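PDB 4GS3: single-stranded DNA-binding protein from Thermoanaerobacter tengcongensis, which probably binds single-stranded DNA, this chain being the N-terminal oligonucleotide/oligosaccharide-binding domain of a longer PriB primosome protein. Local coordinates for residues Thr70-Glu75 / Arg100-Val105; Phe36-Glu41 / Ile54-Arg59; Gln77-Asn82 / Thr96-Asp101. One frame throughout, in Å; residues are numbered along the deposited sequence.

Contact 1 of 3, residues Thr70-Glu75 / Arg100-Val105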
loop_
_atom_site.group_PDB
_atom_site.type_symbol
_atom_site.label_atom_id
_atom_site.label_comp_id
_atom_site.label_asym_id
_atom_site.label_seq_id
_atom_site.Cartn_x
_atom_site.Cartn_y
_atom_site.Cartn_z
ATOM N N THR A 70 -3.888 -8.416 7.354
ATOM C CA THR A 70 -3.380 -9.193 6.210
ATOM C C THR A 70 -1.908 -8.876 5.995
ATOM O O THR A 70 -1.520 -7.702 6.010
ATOM C CB THR A 70 -4.175 -8.815 4.933
ATOM O OG1 THR A 70 -5.551 -9.070 5.136
ATOM C CG2 THR A 70 -3.715 -9.562 3.696
ATOM N N ARG A 71 -1.095 -9.900 5.754
ATOM C CA ARG A 71 0.328 -9.713 5.481
ATOM C C ARG A 71 0.523 -9.717 3.969
ATOM O O ARG A 71 -0.021 -10.561 3.277
ATOM C CB ARG A 71 1.123 -10.831 6.129
ATOM C CG ARG A 71 2.592 -10.545 6.141
ATOM C CD ARG A 71 3.289 -11.691 6.812
ATOM N NE ARG A 71 4.690 -11.423 6.980
ATOM C CZ ARG A 71 5.645 -12.349 6.947
ATOM N NH1 ARG A 71 5.428 -13.627 6.682
ATOM N NH2 ARG A 71 6.873 -11.952 7.181
ATOM N N VAL A 72 1.344 -8.778 3.499
ATOM C CA VAL A 72 1.527 -8.567 2.071
ATOM C C VAL A 72 2.989 -8.234 1.788
ATOM O O VAL A 72 3.708 -7.686 2.609
ATOM C CB VAL A 72 0.624 -7.459 1.536
ATOM C CG1 VAL A 72 -0.825 -7.797 1.662
ATOM C CG2 VAL A 72 0.896 -6.114 2.209
ATOM N N LYS A 73 3.370 -8.550 0.553
ATOM C CA LYS A 73 4.568 -7.987 -0.067
ATOM C C LYS A 73 4.099 -7.026 -1.147
ATOM O O LYS A 73 3.287 -7.411 -2.015
ATOM C CB LYS A 73 5.458 -9.048 -0.663
ATOM C CG LYS A 73 6.712 -8.513 -1.309
ATOM C CD LYS A 73 7.616 -9.592 -1.822
ATOM C CE LYS A 73 8.876 -9.080 -2.407
ATOM N NZ LYS A 73 9.722 -10.121 -3.058
ATOM N N ILE A 74 4.601 -5.797 -1.131
ATOM C CA ILE A 74 4.263 -4.770 -2.072
ATOM C C ILE A 74 5.499 -4.304 -2.791
ATOM O O ILE A 74 6.541 -4.078 -2.142
ATOM C CB ILE A 74 3.601 -3.562 -1.396
ATOM C CG1 ILE A 74 2.267 -4.014 -0.766
ATOM C CG2 ILE A 74 3.391 -2.379 -2.286
ATOM C CD1 ILE A 74 1.655 -3.035 0.155
ATOM N N GLU A 75 5.410 -4.125 -4.095
ATOM C CA GLU A 75 6.369 -3.390 -4.869
ATOM C C GLU A 75 5.663 -2.166 -5.421
ATOM O O GLU A 75 4.558 -2.273 -5.947
ATOM C CB GLU A 75 7.011 -4.151 -6.034
ATOM C CG GLU A 75 8.258 -3.403 -6.585
ATOM C CD GLU A 75 8.084 -2.244 -7.515
ATOM O OE1 GLU A 75 8.936 -1.327 -7.580
ATOM O OE2 GLU A 75 7.014 -2.183 -8.192
ATOM N N ARG A 100 2.507 -1.238 -7.501
ATOM C CA ARG A 100 2.519 -1.877 -8.816
ATOM C C ARG A 100 2.236 -3.362 -8.693
ATOM O O ARG A 100 1.724 -3.952 -9.669
ATOM C CB ARG A 100 3.879 -1.622 -9.494
ATOM C CG ARG A 100 3.928 -0.182 -9.912
ATOM C CD ARG A 100 5.171 0.015 -10.755
ATOM N NE ARG A 100 6.426 0.073 -9.923
ATOM C CZ ARG A 100 7.361 1.017 -9.980
ATOM N NH1 ARG A 100 8.436 0.956 -9.219
ATOM N NH2 ARG A 100 7.266 2.046 -10.813
ATOM N N ASP A 101 2.586 -4.006 -7.599
ATOM C CA ASP A 101 2.393 -5.418 -7.408
ATOM C C ASP A 101 2.125 -5.643 -5.955
ATOM O O ASP A 101 2.709 -4.982 -5.081
ATOM C CB ASP A 101 3.622 -6.246 -7.838
ATOM C CG ASP A 101 3.206 -7.719 -7.680
ATOM O OD1 ASP A 101 2.157 -8.153 -8.169
ATOM O OD2 ASP A 101 3.890 -8.497 -7.017
ATOM N N ILE A 102 1.191 -6.555 -5.673
ATOM C CA ILE A 102 0.884 -6.918 -4.305
ATOM C C ILE A 102 0.649 -8.432 -4.277
ATOM O O ILE A 102 0.007 -8.973 -5.197
ATOM C CB ILE A 102 -0.276 -6.133 -3.710
ATOM C CG1 ILE A 102 -0.438 -6.338 -2.168
ATOM C CG2 ILE A 102 -1.578 -6.412 -4.435
ATOM C CD1 ILE A 102 -1.195 -5.206 -1.474
ATOM N N SER A 103 1.161 -9.074 -3.257
ATOM C CA SER A 103 0.904 -10.476 -3.025
ATOM C C SER A 103 0.595 -10.662 -1.539
ATOM O O SER A 103 1.346 -10.241 -0.668
ATOM C CB SER A 103 2.125 -11.306 -3.381
ATOM O OG SER A 103 2.471 -11.248 -4.717
ATOM N N VAL A 104 -0.488 -11.355 -1.249
ATOM C CA VAL A 104 -0.853 -11.733 0.116
ATOM C C VAL A 104 -0.040 -12.964 0.451
ATOM O O VAL A 104 0.038 -13.910 -0.319
ATOM C CB VAL A 104 -2.356 -11.970 0.275
ATOM C CG1 VAL A 104 -2.690 -12.402 1.694
ATOM C CG2 VAL A 104 -3.179 -10.695 -0.018
ATOM N N VAL A 105 0.559 -12.967 1.652
ATOM C CA VAL A 105 1.396 -14.057 2.115
ATOM C C VAL A 105 0.924 -14.520 3.489
ATOM O O VAL A 105 0.310 -13.762 4.244
ATOM C CB VAL A 105 2.878 -13.663 2.125
ATOM C CG1 VAL A 105 3.336 -13.336 0.720
ATOM C CG2 VAL A 105 3.169 -12.539 3.093
HETATM O O HOH W 1 -1.973 -12.683 5.403
HETATM O O HOH W 2 4.516 -8.179 -4.600
#

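Contact 2 of 3, residues Phe36-Glu41 / Ile54-Arg59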
loop_
_atom_site.group_PDB
_atom_site.type_symbol
_atom_site.label_atom_id
_atom_site.label_comp_id
_atom_site.label_asym_id
_atom_site.label_seq_id
_atom_site.Cartn_x
_atom_site.Cartn_y
_atom_site.Cartn_z
ATOM N N PHE A 36 -7.573 3.310 -3.487
ATOM C CA PHE A 36 -7.680 3.188 -2.053
ATOM C C PHE A 36 -6.325 3.504 -1.401
ATOM O O PHE A 36 -5.284 3.177 -1.971
ATOM C CB PHE A 36 -8.062 1.791 -1.671
ATOM C CG PHE A 36 -9.424 1.396 -2.209
ATOM C CD1 PHE A 36 -9.529 0.962 -3.522
ATOM C CD2 PHE A 36 -10.526 1.504 -1.439
ATOM C CE1 PHE A 36 -10.752 0.627 -4.039
ATOM C CE2 PHE A 36 -11.778 1.122 -1.949
ATOM C CZ PHE A 36 -11.874 0.698 -3.239
ATOM N N ASN A 37 -6.370 4.090 -0.240
ATOM C CA ASN A 37 -5.199 4.320 0.576
ATOM C C ASN A 37 -5.268 3.459 1.824
ATOM O O ASN A 37 -6.357 3.223 2.359
ATOM C CB ASN A 37 -5.211 5.789 1.059
ATOM C CG ASN A 37 -5.005 6.804 -0.026
ATOM O OD1 ASN A 37 -4.178 6.663 -0.920
ATOM N ND2 ASN A 37 -5.755 7.884 0.056
ATOM N N PHE A 38 -4.118 3.022 2.340
ATOM C CA PHE A 38 -4.066 2.337 3.611
ATOM C C PHE A 38 -2.654 2.487 4.173
ATOM O O PHE A 38 -1.722 2.807 3.447
ATOM C CB PHE A 38 -4.474 0.875 3.519
ATOM C CG PHE A 38 -3.570 -0.019 2.743
ATOM C CD1 PHE A 38 -3.669 -0.125 1.368
ATOM C CD2 PHE A 38 -2.618 -0.786 3.385
ATOM C CE1 PHE A 38 -2.885 -0.990 0.648
ATOM C CE2 PHE A 38 -1.819 -1.660 2.672
ATOM C CZ PHE A 38 -1.973 -1.761 1.303
ATOM N N ILE A 39 -2.493 2.185 5.461
ATOM C CA ILE A 39 -1.195 2.179 6.099
ATOM C C ILE A 39 -0.709 0.760 6.300
ATOM O O ILE A 39 -1.470 -0.109 6.736
ATOM C CB ILE A 39 -1.302 2.887 7.469
ATOM C CG1 ILE A 39 -1.798 4.331 7.298
ATOM C CG2 ILE A 39 0.025 2.817 8.241
ATOM C CD1 ILE A 39 -0.983 5.187 6.371
ATOM N N LEU A 40 0.560 0.538 5.978
ATOM C CA LEU A 40 1.236 -0.736 6.165
ATOM C C LEU A 40 2.172 -0.618 7.357
ATOM O O LEU A 40 2.977 0.323 7.415
ATOM C CB LEU A 40 2.022 -1.092 4.887
ATOM C CG LEU A 40 2.527 -2.529 4.817
ATOM C CD1 LEU A 40 1.387 -3.470 4.505
ATOM C CD2 LEU A 40 3.653 -2.635 3.795
ATOM N N GLU A 41 2.115 -1.576 8.282
ATOM C CA GLU A 41 3.060 -1.662 9.389
ATOM C C GLU A 41 4.198 -2.577 8.996
ATOM O O GLU A 41 3.972 -3.764 8.691
ATOM C CB GLU A 41 2.351 -2.198 10.640
ATOM C CG GLU A 41 3.219 -2.341 11.854
ATOM C CD GLU A 41 2.471 -2.991 13.007
ATOM O OE1 GLU A 41 2.097 -4.167 12.806
ATOM O OE2 GLU A 41 2.281 -2.318 14.033
ATOM N N ILE A 54 0.345 3.533 1.626
ATOM C CA ILE A 54 0.198 2.810 0.388
ATOM C C ILE A 54 -1.044 3.343 -0.360
ATOM O O ILE A 54 -2.064 3.630 0.265
ATOM C CB ILE A 54 0.019 1.294 0.614
ATOM C CG1 ILE A 54 0.985 0.722 1.660
ATOM C CG2 ILE A 54 0.109 0.541 -0.689
ATOM C CD1 ILE A 54 2.457 0.859 1.359
ATOM N N THR A 55 -0.958 3.386 -1.672
ATOM C CA THR A 55 -2.088 3.654 -2.555
ATOM C C THR A 55 -2.185 2.521 -3.537
ATOM O O THR A 55 -1.161 2.129 -4.109
ATOM C CB THR A 55 -1.947 4.994 -3.265
ATOM O OG1 THR A 55 -1.928 6.038 -2.281
ATOM C CG2 THR A 55 -3.058 5.228 -4.301
ATOM N N ILE A 56 -3.382 2.002 -3.735
ATOM C CA ILE A 56 -3.559 0.898 -4.624
ATOM C C ILE A 56 -4.849 1.026 -5.399
ATOM O O ILE A 56 -5.902 1.419 -4.881
ATOM C CB ILE A 56 -3.508 -0.405 -3.797
ATOM C CG1 ILE A 56 -3.461 -1.614 -4.715
ATOM C CG2 ILE A 56 -4.652 -0.520 -2.777
ATOM C CD1 ILE A 56 -2.864 -2.848 -4.010
ATOM N N SER A 57 -4.766 0.651 -6.675
ATOM C CA SER A 57 -5.909 0.533 -7.558
ATOM C C SER A 57 -6.673 -0.750 -7.272
ATOM O O SER A 57 -6.081 -1.783 -7.023
ATOM C CB SER A 57 -5.446 0.433 -8.992
ATOM O OG SER A 57 -6.557 0.155 -9.825
ATOM N N ASN A 58 -7.992 -0.688 -7.368
ATOM C CA ASN A 58 -8.695 -1.961 -7.174
ATOM C C ASN A 58 -8.464 -2.890 -8.358
ATOM O O ASN A 58 -8.757 -4.052 -8.160
ATOM C CB ASN A 58 -10.174 -1.852 -6.893
ATOM C CG ASN A 58 -10.986 -1.350 -8.042
ATOM O OD1 ASN A 58 -10.432 -0.754 -8.953
ATOM N ND2 ASN A 58 -12.271 -1.565 -7.996
ATOM N N ARG A 59 -7.855 -2.477 -9.430
ATOM C CA ARG A 59 -7.396 -3.458 -10.425
ATOM C C ARG A 59 -6.387 -4.434 -9.864
ATOM O O ARG A 59 -6.267 -5.517 -10.363
ATOM C CB ARG A 59 -6.696 -2.821 -11.626
ATOM C CG ARG A 59 -7.251 -1.545 -12.143
ATOM C CD ARG A 59 -6.987 -1.288 -13.605
ATOM N NE ARG A 59 -8.295 -1.475 -14.170
ATOM C CZ ARG A 59 -8.690 -2.564 -14.820
ATOM N NH1 ARG A 59 -9.957 -2.674 -15.172
ATOM N NH2 ARG A 59 -7.825 -3.542 -15.069
#

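Contact 3 of 3, residues Gln77-Asn82 / Thr96-Asp101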
loop_
_atom_site.group_PDB
_atom_site.type_symbol
_atom_site.label_atom_id
_atom_site.label_comp_id
_atom_site.label_asym_id
_atom_site.label_seq_id
_atom_site.Cartn_x
_atom_site.Cartn_y
_atom_site.Cartn_z
ATOM N N GLN A 77 6.140 2.448 -6.416
ATOM C CA GLN A 77 6.854 3.670 -6.727
ATOM C C GLN A 77 6.608 4.663 -5.611
ATOM O O GLN A 77 5.432 4.861 -5.238
ATOM C CB GLN A 77 6.317 4.249 -8.036
ATOM C CG GLN A 77 7.044 5.418 -8.643
ATOM C CD GLN A 77 6.443 5.837 -9.980
ATOM O OE1 GLN A 77 5.224 5.956 -10.084
ATOM N NE2 GLN A 77 7.253 5.968 -10.979
ATOM N N LEU A 78 7.612 5.343 -5.085
ATOM C CA LEU A 78 7.383 6.363 -4.071
ATOM C C LEU A 78 6.996 7.647 -4.807
ATOM O O LEU A 78 7.794 8.187 -5.571
ATOM C CB LEU A 78 8.613 6.593 -3.204
ATOM C CG LEU A 78 8.461 7.478 -2.001
ATOM C CD1 LEU A 78 7.417 6.930 -1.020
ATOM C CD2 LEU A 78 9.797 7.669 -1.272
ATOM N N ARG A 79 5.774 8.113 -4.565
ATOM C CA ARG A 79 5.227 9.268 -5.254
ATOM C C ARG A 79 4.944 10.405 -4.301
ATOM O O ARG A 79 4.489 10.205 -3.176
ATOM C CB ARG A 79 3.913 8.918 -5.978
ATOM C CG ARG A 79 4.078 8.003 -7.141
ATOM C CD ARG A 79 2.773 7.880 -7.945
ATOM N NE ARG A 79 2.945 7.029 -9.092
ATOM C CZ ARG A 79 2.010 6.894 -10.049
ATOM N NH1 ARG A 79 0.888 7.593 -9.972
ATOM N NH2 ARG A 79 2.272 6.067 -11.041
ATOM N N SER A 80 5.170 11.620 -4.805
ATOM C CA SER A 80 4.586 12.803 -4.217
ATOM C C SER A 80 3.439 13.228 -5.134
ATOM O O SER A 80 3.509 13.090 -6.359
ATOM C CB SER A 80 5.627 13.905 -4.055
ATOM O OG SER A 80 6.215 14.310 -5.278
ATOM N N TYR A 81 2.389 13.770 -4.485
ATOM C CA TYR A 81 1.310 14.316 -5.309
ATOM C C TYR A 81 0.580 15.377 -4.506
ATOM O O TYR A 81 0.558 15.379 -3.308
ATOM C CB TYR A 81 0.365 13.233 -5.854
ATOM C CG TYR A 81 -0.512 12.606 -4.810
ATOM C CD1 TYR A 81 -0.065 11.676 -3.872
ATOM C CD2 TYR A 81 -1.830 12.975 -4.731
ATOM C CE1 TYR A 81 -0.925 11.143 -2.919
ATOM C CE2 TYR A 81 -2.693 12.443 -3.795
ATOM C CZ TYR A 81 -2.232 11.527 -2.871
ATOM O OH TYR A 81 -3.117 11.024 -1.992
ATOM N N ASN A 82 -0.101 16.278 -5.268
ATOM C CA ASN A 82 -0.818 17.373 -4.618
ATOM C C ASN A 82 -2.275 16.877 -4.516
ATOM O O ASN A 82 -2.953 16.823 -5.521
ATOM C CB ASN A 82 -0.584 18.669 -5.399
ATOM C CG ASN A 82 0.819 19.269 -5.321
ATOM O OD1 ASN A 82 1.213 19.834 -4.280
ATOM N ND2 ASN A 82 1.697 19.171 -6.314
ATOM N N THR A 96 3.102 8.780 -1.006
ATOM C CA THR A 96 2.542 7.444 -0.949
ATOM C C THR A 96 3.415 6.479 -1.691
ATOM O O THR A 96 4.098 6.871 -2.660
ATOM C CB THR A 96 1.076 7.462 -1.487
ATOM O OG1 THR A 96 0.477 6.240 -1.018
ATOM C CG2 THR A 96 1.018 7.583 -2.998
ATOM N N VAL A 97 3.343 5.215 -1.318
ATOM C CA VAL A 97 3.899 4.131 -2.106
ATOM C C VAL A 97 2.770 3.701 -3.023
ATOM O O VAL A 97 1.791 3.086 -2.573
ATOM C CB VAL A 97 4.417 3.006 -1.239
ATOM C CG1 VAL A 97 4.944 1.876 -2.158
ATOM C CG2 VAL A 97 5.480 3.466 -0.264
ATOM N N PHE A 98 2.901 3.994 -4.302
ATOM C CA PHE A 98 1.913 3.668 -5.302
ATOM C C PHE A 98 2.206 2.258 -5.775
ATOM O O PHE A 98 3.208 1.988 -6.431
ATOM C CB PHE A 98 1.976 4.675 -6.447
ATOM C CG PHE A 98 0.834 4.578 -7.410
ATOM C CD1 PHE A 98 -0.362 5.228 -7.151
ATOM C CD2 PHE A 98 0.959 3.881 -8.567
ATOM C CE1 PHE A 98 -1.402 5.188 -8.035
ATOM C CE2 PHE A 98 -0.094 3.809 -9.479
ATOM C CZ PHE A 98 -1.283 4.460 -9.199
ATOM N N ALA A 99 1.311 1.309 -5.418
ATOM C CA ALA A 99 1.580 -0.081 -5.625
ATOM C C ALA A 99 1.526 -0.434 -7.108
ATOM O O ALA A 99 0.647 -0.023 -7.827
ATOM C CB ALA A 99 0.568 -0.932 -4.840
ATOM N N ARG A 100 2.507 -1.238 -7.501
ATOM C CA ARG A 100 2.519 -1.877 -8.816
ATOM C C ARG A 100 2.236 -3.362 -8.693
ATOM O O ARG A 100 1.724 -3.952 -9.669
ATOM C CB ARG A 100 3.879 -1.622 -9.494
ATOM C CG ARG A 100 3.928 -0.182 -9.912
ATOM C CD ARG A 100 5.171 0.015 -10.755
ATOM N NE ARG A 100 6.426 0.073 -9.923
ATOM C CZ ARG A 100 7.361 1.017 -9.980
ATOM N NH1 ARG A 100 8.436 0.956 -9.219
ATOM N NH2 ARG A 100 7.266 2.046 -10.813
ATOM N N ASP A 101 2.586 -4.006 -7.599
ATOM C CA ASP A 101 2.393 -5.418 -7.408
ATOM C C ASP A 101 2.125 -5.643 -5.955
ATOM O O ASP A 101 2.709 -4.982 -5.081
ATOM C CB ASP A 101 3.622 -6.246 -7.838
ATOM C CG ASP A 101 3.206 -7.719 -7.680
ATOM O OD1 ASP A 101 2.157 -8.153 -8.169
ATOM O OD2 ASP A 101 3.890 -8.497 -7.017
#

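Contact 1 of 3, residues Thr70-Glu75 / Arg100-Val105
Ile74 and Ile102 lie side by side across two antiparallel strands, Ile74 CG1 meeting Ile102 CD1 at 3.7 Å, and they show how one sheet can be apolar on one face and largely polar on the other. Ile102 reaches over because its CG1 stands opposite the backbone N (chi1 -170°), and Val72 CB adds to the cluster at 4.0 Å from Ile102 CG1. Phe38 and Ile54 press on Ile74, Leu40 on Val72 and Ile56 on Ile102, so this side belongs to the barrel interior. Beyond the strand end, where solvent begins, the methyl Thr70 CG2 meets Val104 CG1 at 3.6 Å.

The reverse face is looser around Lys73 and Arg71 but tightens at Glu75. Lys73 leads its chain away, Val105 CG2 rests on the aliphatic part of Arg71, and one water bridges Lys73 O to Asp101 OD2. At Glu75 a classic beta bulge interrupts the pairing: Glu75 O accepts from both Arg100 N (2.8 Å) and Asp101 N (3.1 Å).

The Glu75 carboxylate meets the Arg100 guanidinium side-on, with Arg100 NE to Glu75 OE2 and Arg100 NH1 to Glu75 OE1 both at 2.9 Å. The planes are 2° apart and each oxygen uses its syn lone pair. Glu75 OE1 also bonds Thr13 OG1, and Arg100 NH1 bonds Asn12 O. Such a coplanar grip fixes the rotation of both groups and probably favours their charged forms.

Contact 2 of 3, residues Phe36-Glu41 / Ile54-Arg59
Phe36 pairs with Ile56 through two backbone hydrogen bonds, the shorter from Ile56 N to Phe36 O at 2.8 Å, and its ring turns an edge to Ile56 O. The far end of that ring reaches the turn after the second strand, Phe36 CE1 lying 3.8 Å from Asn58 CB.

Next comes Asn37, on the opposite face of the sheet. Its side chain runs alongside that of Thr55, pointing the same way, and Thr55 OG1 donates to Asn37 OD1 at 2.7 Å, nearly along the C=O axis. Thr55 OG1 also bonds Thr96 OG1 of the adjoining strand.

Phe38 returns to the core face. With CG held between the backbone N and the carbonyl carbon (chi1 67°), its ring folds across onto Ile54, whose CB sits 3.8 Å from the Phe38 ring centroid in a CH-pi contact 17° off the normal. Ile56 CG2 touches the ring edge, 3.9 Å from Phe38 CE1, while Leu24 and Ile74 also pack on this side chain. An alanine here would remove the ring and is likely to open a gap beside Ile54, leaving Ile56 CG2 less closely held.

Farther on, Leu40 CB meets Ile54 CG1 at 3.8 Å, extending the apolar row towards Val72. Beyond this hairpin, strand 49-57 pairs in parallel with strand 93-105, and strand 14-20 pairs with both 33-43 and 71-82: the strand order of the OB-fold barrel.

Contact 3 of 3, residues Gln77-Asn82 / Thr96-Asp101
Arg79 lays its guanidinium flat on one face of the Phe98 ring, the centres 3.7 Å apart and the planes within 7° of parallel, both a stack and a cation-pi contact. Arg79 CG is anti to the carbonyl carbon (chi1 -69°), and the chain then runs extended to NE, carrying the group past Phe98 CB and over the ring. Gln77 OE1 steadies it at its edge, accepting from Arg79 NE at 2.7 Å and only weakly from Arg79 NH2. Ring and amide oxygen together limit how the guanidinium can turn.

The guanidinium of Arg100, held by its salt bridge to Glu75, has Gln77 CB over one face, 3.7 Å from Arg100 NH2.

Backbone hydrogen bonds join Gln77 with Phe98 and Arg79 with Thr96, a pair each; Arg79 N to Thr96 O is the straightest, 2.8 Å long with 177° at the hydrogen.

Apolar contact is lighter: Leu78 CD1 meets Val97 CG2 at 4.0 Å on the other side of the sheet.

This is the part of the 71-82/93-105 hairpin nearer its connecting loop. Strand 96-99 also pairs in parallel with strand 49-57 of the OB barrel, while Val14 of strand 14-20 packs against both Leu78 and Val97.

Overall arrangement
Contacts 1 and 3 are two ends of one hairpin, strands 71-82 and 93-105; they share Arg100, where the chain turns a corner, and Asp101, and their centres lie about 14 Å apart. Contact 2 is an earlier hairpin, closed before the other begins, and joins both. Towards contact 1 (centres about 10 Å apart) the link is apolar, with Val72 CG2 at 3.5 Å from Leu40 CD1. Towards contact 3 (about 9 Å) it includes hydrogen bonds: Thr55 N lies 2.9 Å from Val97 O, a probable one between parallel neighbouring strands. Together with strand 14-20 they make up the OB barrel, which probably serves single-stranded DNA binding; no ligand is part of this arrangement.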